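Local coordinates for CdiI toxin (Salmonella enterica subsp. enterica serovar Rubislaw str. ATCC 10717, PDB 4ZQU), which serves as the immunity protein of a contact-dependent growth inhibition system, neutralising the toxic activity of its cognate CdiA toxin, at residues S29-P34 / D83-S87; I4-A10 / A57-F63; D17-T23 / V37-P43. All coordinates share one frame; numbering follows the deposited sequence.

Overall arrangement
The three contacts are spread over one antiparallel sheet. Contacts 1 and 2 have their centres about 13 Å apart, contacts 2 and 3 about 18 Å, and contacts 1 and 3 about 19 Å. Contact 3 pairs neighbouring strands 19-26 and 30-41; contact 2 sets the end of helix 47-59 and the chain after it against strand 8-14, and contact 1 places the short helix 82-85 beside strand 30-41. Along the sequence both segments of contact 3 fall between those of contact 2, while contact 1 interleaves with both. Strand 30-41 is held by strand 19-26 and flanked by helix 82-85, while its Asn-30 and Gln-31 pair with a CdiA-CT toxin strand, extending the sheet across the interface.

Contact 1 of 3, residues S29-P34 / D83-S87; sequences SNQLDP and DLYDS
The backbones of Asp-33 and Leu-84 stay well apart, their CA atoms 6.9 Å from each other at the nearest pairing, and side chains fill the interval between strand 30-32 and the short helix 82-85. Leu-84 contributes the largest share. With CG anti to the backbone N (chi1 176°), it sends CD1 into the bend that follows the strand. Leu-84 CD1 lies 3.5 Å from Pro-34 CD, and Leu-84 CD1 is 3.7 Å from Leu-32 O. Asp-33 CA lies beside the same methyl, and the Asp-33 carboxylate turns to other partners, Arg-62 through OD1 and Ser-25 through OD2. Gln-31 reaches toward the helix end, its amide plane inclined 69° to the ring of Tyr-85. This is the beta-augmentation edge of the protein: Asn-30 and Gln-31 form an antiparallel ladder with a strand of the CdiA-CT toxin chain, and Ser-29 OG is hydrogen-bonded to Arg-29 of that chain. Ser-29 OG also meets the edge of the Tyr-85 ring, 4.1 Å from CE2. A water joins the two residues, 3.1 Å from Ser-29 OG and donating to Tyr-85 OH at 3.3 Å; the phenol itself is hydrogen-bonded to Val-64 O.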
loop_
_atom_site.group_PDB
_atom_site.type_symbol
_atom_site.label_atom_id
_atom_site.label_comp_id
_atom_site.label_asym_id
_atom_site.label_seq_id
_atom_site.Cartn_x
_atom_site.Cartn_y
_atom_site.Cartn_z
ATOM N N SER B 29 -6.295 -0.614 4.602
ATOM C CA SER B 29 -5.142 -1.306 4.042
ATOM C C SER B 29 -5.175 -2.769 4.470
ATOM O O SER B 29 -5.784 -3.114 5.483
ATOM C CB SER B 29 -3.835 -0.650 4.493
ATOM O OG SER B 29 -3.662 -0.767 5.896
ATOM N N ASN B 30 -4.531 -3.629 3.693
ATOM C CA ASN B 30 -4.394 -5.031 4.064
ATOM C C ASN B 30 -2.970 -5.503 3.815
ATOM O O ASN B 30 -2.334 -5.097 2.843
ATOM C CB ASN B 30 -5.396 -5.895 3.298
ATOM C CG ASN B 30 -5.236 -5.783 1.796
ATOM O OD1 ASN B 30 -4.592 -6.619 1.164
ATOM N ND2 ASN B 30 -5.825 -4.743 1.215
ATOM N N GLN B 31 -2.461 -6.353 4.699
ATOM C CA GLN B 31 -1.060 -6.736 4.631
ATOM C C GLN B 31 -0.809 -8.163 5.099
ATOM O O GLN B 31 -1.647 -8.765 5.771
ATOM C CB GLN B 31 -0.220 -5.772 5.464
ATOM C CG GLN B 31 -0.581 -5.748 6.936
ATOM C CD GLN B 31 0.137 -4.647 7.680
ATOM O OE1 GLN B 31 1.241 -4.842 8.188
ATOM N NE2 GLN B 31 -0.484 -3.473 7.742
ATOM N N LEU B 32 0.362 -8.685 4.736
ATOM C CA LEU B 32 0.783 -10.031 5.107
ATOM C C LEU B 32 0.561 -10.309 6.587
ATOM O O LEU B 32 1.150 -9.655 7.451
ATOM C CB LEU B 32 2.255 -10.238 4.747
ATOM C CG LEU B 32 2.829 -11.636 4.978
ATOM C CD1 LEU B 32 2.118 -12.650 4.098
ATOM C CD2 LEU B 32 4.328 -11.644 4.720
ATOM N N ASP B 33 -0.309 -11.274 6.865
ATOM C CA ASP B 33 -0.654 -11.651 8.230
ATOM C C ASP B 33 0.226 -12.804 8.709
ATOM O O ASP B 33 0.138 -13.911 8.181
ATOM C CB ASP B 33 -2.134 -12.041 8.302
ATOM C CG ASP B 33 -2.645 -12.179 9.723
ATOM O OD1 ASP B 33 -1.833 -12.207 10.668
ATOM O OD2 ASP B 33 -3.878 -12.273 9.893
ATOM N N PRO B 34 1.076 -12.552 9.720
ATOM C CA PRO B 34 1.936 -13.604 10.276
ATOM C C PRO B 34 1.143 -14.734 10.929
ATOM O O PRO B 34 1.696 -15.801 11.179
ATOM C CB PRO B 34 2.777 -12.856 11.317
ATOM C CG PRO B 34 1.978 -11.645 11.657
ATOM C CD PRO B 34 1.298 -11.255 10.382
ATOM N N ASP B 83 1.132 -5.302 16.724
ATOM C CA ASP B 83 2.331 -5.889 16.127
ATOM C C ASP B 83 2.182 -6.165 14.633
ATOM O O ASP B 83 3.173 -6.189 13.898
ATOM C CB ASP B 83 2.702 -7.183 16.851
ATOM C CG ASP B 83 3.239 -6.936 18.242
ATOM O OD1 ASP B 83 3.857 -5.873 18.470
ATOM O OD2 ASP B 83 3.038 -7.805 19.113
ATOM N N LEU B 84 0.951 -6.413 14.194
ATOM C CA LEU B 84 0.678 -6.589 12.777
ATOM C C LEU B 84 1.040 -5.319 12.016
ATOM O O LEU B 84 1.748 -5.360 11.007
ATOM C CB LEU B 84 -0.792 -6.944 12.549
ATOM C CG LEU B 84 -1.244 -7.057 11.089
ATOM C CD1 LEU B 84 -0.625 -8.273 10.422
ATOM C CD2 LEU B 84 -2.762 -7.089 10.974
ATOM N N TYR B 85 0.566 -4.190 12.533
ATOM C CA TYR B 85 0.720 -2.898 11.876
ATOM C C TYR B 85 2.078 -2.234 12.116
ATOM O O TYR B 85 2.420 -1.267 11.431
ATOM C CB TYR B 85 -0.396 -1.956 12.329
ATOM C CG TYR B 85 -1.727 -2.221 11.663
ATOM C CD1 TYR B 85 -2.676 -3.046 12.256
ATOM C CD2 TYR B 85 -2.037 -1.644 10.439
ATOM C CE1 TYR B 85 -3.896 -3.288 11.647
ATOM C CE2 TYR B 85 -3.250 -1.880 9.822
ATOM C CZ TYR B 85 -4.177 -2.700 10.431
ATOM O OH TYR B 85 -5.386 -2.932 9.817
ATOM N N ASP B 86 2.844 -2.746 13.080
ATOM C CA ASP B 86 4.155 -2.181 13.410
ATOM C C ASP B 86 5.104 -2.221 12.213
ATOM O O ASP B 86 5.306 -3.273 11.611
ATOM C CB ASP B 86 4.779 -2.917 14.596
ATOM C CG ASP B 86 6.170 -2.406 14.929
ATOM O OD1 ASP B 86 6.279 -1.356 15.596
ATOM O OD2 ASP B 86 7.156 -3.049 14.517
ATOM N N SER B 87 5.689 -1.071 11.886
ATOM C CA SER B 87 6.461 -0.909 10.654
ATOM C C SER B 87 7.728 -1.756 10.613
ATOM O O SER B 87 8.156 -2.188 9.542
ATOM C CB SER B 87 6.831 0.562 10.450
ATOM O OG SER B 87 7.635 1.042 11.514
HETATM O O HOH W 1 -6.262 -0.696 7.620
#

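Contact 2 of 3, residues I4-A10 / A57-F63; sequences IVKSAWA and ALSHSRF
The ring of Phe-63 lies flat against the backbone of Lys-6, whose CA stands 3.7 Å from the ring centroid and 8° off the normal, a CH-pi contact over the centre of the face. Two neighbours meet the ring's edge in its plane: Ile-4 CG2, 3.9 Å from Phe-63 CZ, and Trp-9 CH2, 4.0 Å from Phe-63 CD1. The indole of Trp-9 has Ser-7 CB over one face, toward the rim, and receives the carbonyl oxygen Arg-62 O at its edge, 3.5 Å from CZ3. Tyr-27 stacks on Phe-63 and His-75 meets it edge-to-face, so that several aromatic rings gather where the N-terminal residues cross the chain after helix 47-59.

Further along, the strand that carries Ala-8 to Ala-10 passes the C-terminal end of helix 47-59. There Leu-58 CD2 touches the carbonyl oxygen Trp-9 O at 3.5 Å and also reaches Ala-10 CB, while Ala-8 CB packs on Ser-61 CB. In Ser-61, a chi1 of -177° swings OG away from its own amide nitrogen and toward the strand, where it accepts a nearly straight bond from Trp-9 N, 2.9 Å long at 167°. The same oxygen is hydrogen-bonded to Tyr-24 O on the adjacent strand 19-26. The two bonds probably fix the rotation of the Ser-61 hydroxyl and tie the chain leaving the helix to two neighbouring strands.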
loop_
_atom_site.group_PDB
_atom_site.type_symbol
_atom_site.label_atom_id
_atom_site.label_comp_id
_atom_site.label_asym_id
_atom_site.label_seq_id
_atom_site.Cartn_x
_atom_site.Cartn_y
_atom_site.Cartn_z
ATOM N N ILE B 4 -17.076 1.689 5.966
ATOM C CA ILE B 4 -16.270 0.472 5.973
ATOM C C ILE B 4 -17.078 -0.726 6.461
ATOM O O ILE B 4 -17.731 -0.662 7.501
ATOM C CB ILE B 4 -15.020 0.622 6.863
ATOM C CG1 ILE B 4 -14.101 1.721 6.322
ATOM C CG2 ILE B 4 -14.264 -0.695 6.949
ATOM C CD1 ILE B 4 -13.456 1.382 5.000
ATOM N N VAL B 5 -17.033 -1.815 5.701
ATOM C CA VAL B 5 -17.675 -3.060 6.106
ATOM C C VAL B 5 -16.623 -4.140 6.310
ATOM O O VAL B 5 -15.493 -4.005 5.845
ATOM C CB VAL B 5 -18.706 -3.542 5.070
ATOM C CG1 VAL B 5 -19.789 -2.493 4.877
ATOM C CG2 VAL B 5 -18.023 -3.862 3.754
ATOM N N LYS B 6 -16.995 -5.209 7.004
ATOM C CA LYS B 6 -16.065 -6.298 7.268
ATOM C C LYS B 6 -15.641 -6.969 5.968
ATOM O O LYS B 6 -16.475 -7.301 5.126
ATOM C CB LYS B 6 -16.681 -7.328 8.217
ATOM C CG LYS B 6 -15.726 -8.453 8.581
ATOM C CD LYS B 6 -16.325 -9.391 9.609
ATOM C CE LYS B 6 -15.315 -10.437 10.049
ATOM N NZ LYS B 6 -15.869 -11.299 11.127
ATOM N N SER B 7 -14.335 -7.158 5.811
ATOM C CA SER B 7 -13.784 -7.772 4.611
ATOM C C SER B 7 -12.712 -8.795 4.956
ATOM O O SER B 7 -12.234 -8.857 6.089
ATOM C CB SER B 7 -13.195 -6.710 3.676
ATOM O OG SER B 7 -14.129 -5.680 3.404
ATOM N N ALA B 8 -12.344 -9.596 3.962
ATOM C CA ALA B 8 -11.252 -10.550 4.088
ATOM C C ALA B 8 -10.330 -10.409 2.884
ATOM O O ALA B 8 -10.788 -10.148 1.771
ATOM C CB ALA B 8 -11.785 -11.968 4.201
ATOM N N TRP B 9 -9.033 -10.574 3.106
ATOM C CA TRP B 9 -8.062 -10.340 2.045
ATOM C C TRP B 9 -7.107 -11.508 1.839
ATOM O O TRP B 9 -7.007 -12.415 2.663
ATOM C CB TRP B 9 -7.251 -9.075 2.334
ATOM C CG TRP B 9 -8.076 -7.840 2.503
ATOM C CD1 TRP B 9 -8.432 -6.955 1.530
ATOM C CD2 TRP B 9 -8.637 -7.342 3.723
ATOM N NE1 TRP B 9 -9.184 -5.938 2.066
ATOM C CE2 TRP B 9 -9.325 -6.153 3.410
ATOM C CE3 TRP B 9 -8.628 -7.788 5.046
ATOM C CZ2 TRP B 9 -9.997 -5.405 4.373
ATOM C CZ3 TRP B 9 -9.296 -7.045 6.000
ATOM C CH2 TRP B 9 -9.971 -5.866 5.660
ATOM N N ALA B 10 -6.408 -11.460 0.715
ATOM C CA ALA B 10 -5.369 -12.419 0.393
ATOM C C ALA B 10 -4.521 -11.815 -0.712
ATOM O O ALA B 10 -4.933 -10.848 -1.352
ATOM C CB ALA B 10 -5.963 -13.751 -0.036
ATOM N N ALA B 57 -7.323 -19.300 2.544
ATOM C CA ALA B 57 -6.514 -18.154 2.938
ATOM C C ALA B 57 -7.396 -17.001 3.405
ATOM O O ALA B 57 -7.077 -16.318 4.376
ATOM C CB ALA B 57 -5.629 -17.712 1.786
ATOM N N LEU B 58 -8.506 -16.794 2.703
ATOM C CA LEU B 58 -9.458 -15.742 3.047
ATOM C C LEU B 58 -10.107 -15.993 4.399
ATOM O O LEU B 58 -10.403 -15.054 5.140
ATOM C CB LEU B 58 -10.543 -15.621 1.971
ATOM C CG LEU B 58 -10.177 -14.896 0.679
ATOM C CD1 LEU B 58 -11.311 -14.986 -0.320
ATOM C CD2 LEU B 58 -9.857 -13.452 0.975
ATOM N N SER B 59 -10.330 -17.263 4.715
ATOM C CA SER B 59 -10.987 -17.633 5.959
ATOM C C SER B 59 -10.120 -17.296 7.171
ATOM O O SER B 59 -10.626 -17.165 8.285
ATOM C CB SER B 59 -11.335 -19.122 5.955
ATOM O OG SER B 59 -10.182 -19.916 5.744
ATOM N N HIS B 60 -8.817 -17.155 6.945
ATOM C CA HIS B 60 -7.889 -16.829 8.021
ATOM C C HIS B 60 -7.610 -15.336 8.108
ATOM O O HIS B 60 -6.805 -14.894 8.927
ATOM C CB HIS B 60 -6.575 -17.587 7.840
ATOM C CG HIS B 60 -6.690 -19.053 8.107
ATOM N ND1 HIS B 60 -7.284 -19.927 7.223
ATOM C CD2 HIS B 60 -6.308 -19.797 9.173
ATOM C CE1 HIS B 60 -7.254 -21.146 7.726
ATOM N NE2 HIS B 60 -6.667 -21.097 8.907
ATOM N N SER B 61 -8.279 -14.561 7.263
ATOM C CA SER B 61 -8.088 -13.119 7.247
ATOM C C SER B 61 -8.740 -12.468 8.455
ATOM O O SER B 61 -9.807 -12.890 8.904
ATOM C CB SER B 61 -8.646 -12.518 5.957
ATOM O OG SER B 61 -8.413 -11.122 5.907
ATOM N N ARG B 62 -8.089 -11.435 8.977
ATOM C CA ARG B 62 -8.591 -10.723 10.142
ATOM C C ARG B 62 -9.059 -9.315 9.798
ATOM O O ARG B 62 -8.438 -8.617 9.000
ATOM C CB ARG B 62 -7.517 -10.655 11.227
ATOM C CG ARG B 62 -7.209 -11.984 11.882
ATOM C CD ARG B 62 -6.203 -11.808 12.997
ATOM N NE ARG B 62 -4.870 -11.505 12.487
ATOM C CZ ARG B 62 -3.937 -10.858 13.178
ATOM N NH1 ARG B 62 -4.196 -10.433 14.408
ATOM N NH2 ARG B 62 -2.748 -10.630 12.637
ATOM N N PHE B 63 -10.168 -8.916 10.409
ATOM C CA PHE B 63 -10.692 -7.564 10.292
ATOM C C PHE B 63 -10.206 -6.768 11.499
ATOM O O PHE B 63 -10.829 -6.788 12.558
ATOM C CB PHE B 63 -12.218 -7.591 10.210
ATOM C CG PHE B 63 -12.834 -6.270 9.879
ATOM C CD1 PHE B 63 -12.424 -5.561 8.766
ATOM C CD2 PHE B 63 -13.845 -5.749 10.668
ATOM C CE1 PHE B 63 -12.998 -4.345 8.455
ATOM C CE2 PHE B 63 -14.425 -4.533 10.360
ATOM C CZ PHE B 63 -14.002 -3.831 9.253
HETATM O O HOH W 2 -11.237 -10.397 7.644
#

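Contact 3 of 3, residues D17-T23 / V37-P43; sequences DFICVDT and VQHLSSP
Asp-22 and Gln-38 lie side by side on one face of the sheet, pointing the same way, with carboxylate and amide planes turned 85° to each other. The Gln-38 chain is extended from CA to CD, chi1 176°, and its NE2 donates to Asp-22 OD2 at 3.0 Å, 161° at the hydrogen. The oxygen lies in the amide plane of Gln-38 and uses its syn lone pair; Asp-22 OD1 is hydrogen-bonded to Trp-97 NE1 on helix 87-105.

Next to them on this face, Leu-40 leans across the strands and sets CD2 3.6 Å from Cys-20 SG, while the sulfur also rests on the amide carbon of Gln-38. The same methyl meets the ring of Phe-18 obliquely, 4.0 Å from CD1. Phe-18 also stacks on Tyr-105, and helix 87-105 covers this face.

On the reverse face, Val-21 and His-39 pair across the strands and face helix 47-59, where His-39 NE2 is hydrogen-bonded to Asp-56. Ile-19 lays CB 3.6 Å from Ser-41 OG and its CD1 3.7 Å from Pro-43 CA.

Between the faces the two strands of this beta hairpin run antiparallel. Ile-19 with Ser-41 and Val-21 with His-39 are hydrogen-bonded pairs, each linked in both directions, the shortest links being Ile-19 N to Ser-41 O and His-39 N to Val-21 O, both 2.8 Å. Cys-20 with Leu-40 and Asp-22 with Gln-38 are the non-hydrogen-bonded pairs. At the far end Thr-23 N donates to Val-37 O, and Thr-23 OG1 weakly accepts Val-37 N at 3.2 Å while also hydrogen-bonded to Ala-57 O. Both oxygens of the buried Asp-22 carboxylate thus have N-H donors, which would probably favour its charged form.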
loop_
_atom_site.group_PDB
_atom_site.type_symbol
_atom_site.label_atom_id
_atom_site.label_comp_id
_atom_site.label_asym_id
_atom_site.label_seq_id
_atom_site.Cartn_x
_atom_site.Cartn_y
_atom_site.Cartn_z
ATOM N N ASP B 17 8.013 -20.485 -11.612
ATOM C CA ASP B 17 8.222 -21.683 -10.808
ATOM C C ASP B 17 7.075 -22.023 -9.859
ATOM O O ASP B 17 6.921 -23.182 -9.474
ATOM C CB ASP B 17 9.516 -21.540 -10.008
ATOM C CG ASP B 17 10.689 -21.119 -10.872
ATOM O OD1 ASP B 17 11.159 -21.945 -11.682
ATOM O OD2 ASP B 17 11.135 -19.960 -10.748
ATOM N N PHE B 18 6.275 -21.031 -9.475
ATOM C CA PHE B 18 5.207 -21.283 -8.510
ATOM C C PHE B 18 4.076 -20.262 -8.509
ATOM O O PHE B 18 4.167 -19.198 -9.120
ATOM C CB PHE B 18 5.797 -21.370 -7.094
ATOM C CG PHE B 18 6.378 -20.071 -6.585
ATOM C CD1 PHE B 18 5.583 -19.140 -5.931
ATOM C CD2 PHE B 18 7.726 -19.790 -6.753
ATOM C CE1 PHE B 18 6.119 -17.954 -5.462
ATOM C CE2 PHE B 18 8.267 -18.604 -6.284
ATOM C CZ PHE B 18 7.461 -17.686 -5.640
ATOM N N ILE B 19 3.006 -20.619 -7.805
ATOM C CA ILE B 19 1.925 -19.702 -7.471
ATOM C C ILE B 19 1.790 -19.641 -5.952
ATOM O O ILE B 19 1.676 -20.676 -5.293
ATOM C CB ILE B 19 0.589 -20.134 -8.089
ATOM C CG1 ILE B 19 0.686 -20.149 -9.614
ATOM C CG2 ILE B 19 -0.532 -19.214 -7.632
ATOM C CD1 ILE B 19 -0.614 -20.505 -10.292
ATOM N N CYS B 20 1.806 -18.433 -5.397
ATOM C CA CYS B 20 1.831 -18.264 -3.948
ATOM C C CYS B 20 0.650 -17.451 -3.433
ATOM O O CYS B 20 0.509 -16.275 -3.759
ATOM C CB CYS B 20 3.139 -17.596 -3.521
ATOM S SG CYS B 20 3.365 -17.466 -1.735
ATOM N N VAL B 21 -0.187 -18.081 -2.610
ATOM C CA VAL B 21 -1.335 -17.404 -2.017
ATOM C C VAL B 21 -1.150 -17.219 -0.513
ATOM O O VAL B 21 -1.001 -18.192 0.227
ATOM C CB VAL B 21 -2.644 -18.175 -2.272
ATOM C CG1 VAL B 21 -3.822 -17.430 -1.667
ATOM C CG2 VAL B 21 -2.852 -18.394 -3.762
ATOM N N ASP B 22 -1.160 -15.963 -0.072
ATOM C CA ASP B 22 -1.004 -15.628 1.342
ATOM C C ASP B 22 -2.233 -14.924 1.897
ATOM O O ASP B 22 -2.916 -14.198 1.181
ATOM C CB ASP B 22 0.217 -14.730 1.561
ATOM C CG ASP B 22 1.521 -15.464 1.390
ATOM O OD1 ASP B 22 2.119 -15.351 0.301
ATOM O OD2 ASP B 22 1.953 -16.143 2.345
ATOM N N THR B 23 -2.497 -15.131 3.181
ATOM C CA THR B 23 -3.544 -14.398 3.874
ATOM C C THR B 23 -3.095 -12.972 4.183
ATOM O O THR B 23 -2.024 -12.759 4.749
ATOM C CB THR B 23 -3.939 -15.093 5.189
ATOM O OG1 THR B 23 -4.537 -16.362 4.905
ATOM C CG2 THR B 23 -4.921 -14.241 5.968
ATOM N N VAL B 37 -2.390 -17.959 6.689
ATOM C CA VAL B 37 -1.849 -19.164 6.070
ATOM C C VAL B 37 -1.293 -18.898 4.673
ATOM O O VAL B 37 -1.687 -17.942 4.000
ATOM C CB VAL B 37 -2.911 -20.275 5.977
ATOM C CG1 VAL B 37 -3.441 -20.610 7.356
ATOM C CG2 VAL B 37 -4.044 -19.853 5.059
ATOM N N GLN B 38 -0.369 -19.755 4.250
ATOM C CA GLN B 38 0.220 -19.661 2.923
ATOM C C GLN B 38 0.028 -20.955 2.146
ATOM O O GLN B 38 0.217 -22.047 2.684
ATOM C CB GLN B 38 1.709 -19.330 3.014
ATOM C CG GLN B 38 2.400 -19.301 1.663
ATOM C CD GLN B 38 3.895 -19.121 1.773
ATOM O OE1 GLN B 38 4.663 -20.050 1.525
ATOM N NE2 GLN B 38 4.321 -17.920 2.140
ATOM N N HIS B 39 -0.352 -20.830 0.878
ATOM C CA HIS B 39 -0.481 -21.988 0.005
ATOM C C HIS B 39 0.427 -21.847 -1.211
ATOM O O HIS B 39 0.232 -20.965 -2.047
ATOM C CB HIS B 39 -1.934 -22.178 -0.437
ATOM C CG HIS B 39 -2.875 -22.466 0.691
ATOM N ND1 HIS B 39 -2.788 -23.606 1.460
ATOM C CD2 HIS B 39 -3.926 -21.764 1.176
ATOM C CE1 HIS B 39 -3.742 -23.591 2.375
ATOM N NE2 HIS B 39 -4.446 -22.486 2.224
ATOM N N LEU B 40 1.431 -22.716 -1.290
ATOM C CA LEU B 40 2.320 -22.770 -2.445
ATOM C C LEU B 40 1.858 -23.851 -3.411
ATOM O O LEU B 40 1.373 -24.902 -2.990
ATOM C CB LEU B 40 3.764 -23.031 -2.011
ATOM C CG LEU B 40 4.519 -21.859 -1.384
ATOM C CD1 LEU B 40 5.866 -22.315 -0.855
ATOM C CD2 LEU B 40 4.696 -20.745 -2.395
ATOM N N SER B 41 2.010 -23.593 -4.705
ATOM C CA SER B 41 1.580 -24.543 -5.723
ATOM C C SER B 41 2.369 -24.388 -7.020
ATOM O O SER B 41 2.990 -23.353 -7.259
ATOM C CB SER B 41 0.084 -24.378 -5.999
ATOM O OG SER B 41 -0.138 -23.564 -7.139
ATOM N N SER B 42 2.348 -25.428 -7.849
ATOM C CA SER B 42 2.927 -25.347 -9.182
ATOM C C SER B 42 1.943 -24.613 -10.078
ATOM O O SER B 42 0.731 -24.772 -9.926
ATOM C CB SER B 42 3.236 -26.736 -9.740
ATOM O OG SER B 42 2.255 -27.678 -9.342
ATOM N N PRO B 43 2.456 -23.806 -11.018
ATOM C CA PRO B 43 1.639 -22.941 -11.878
ATOM C C PRO B 43 0.553 -23.658 -12.690
ATOM O O PRO B 43 -0.145 -22.993 -13.453
ATOM C CB PRO B 43 2.675 -22.314 -12.816
ATOM C CG PRO B 43 3.935 -22.324 -12.028
ATOM C CD PRO B 43 3.897 -23.603 -11.249
#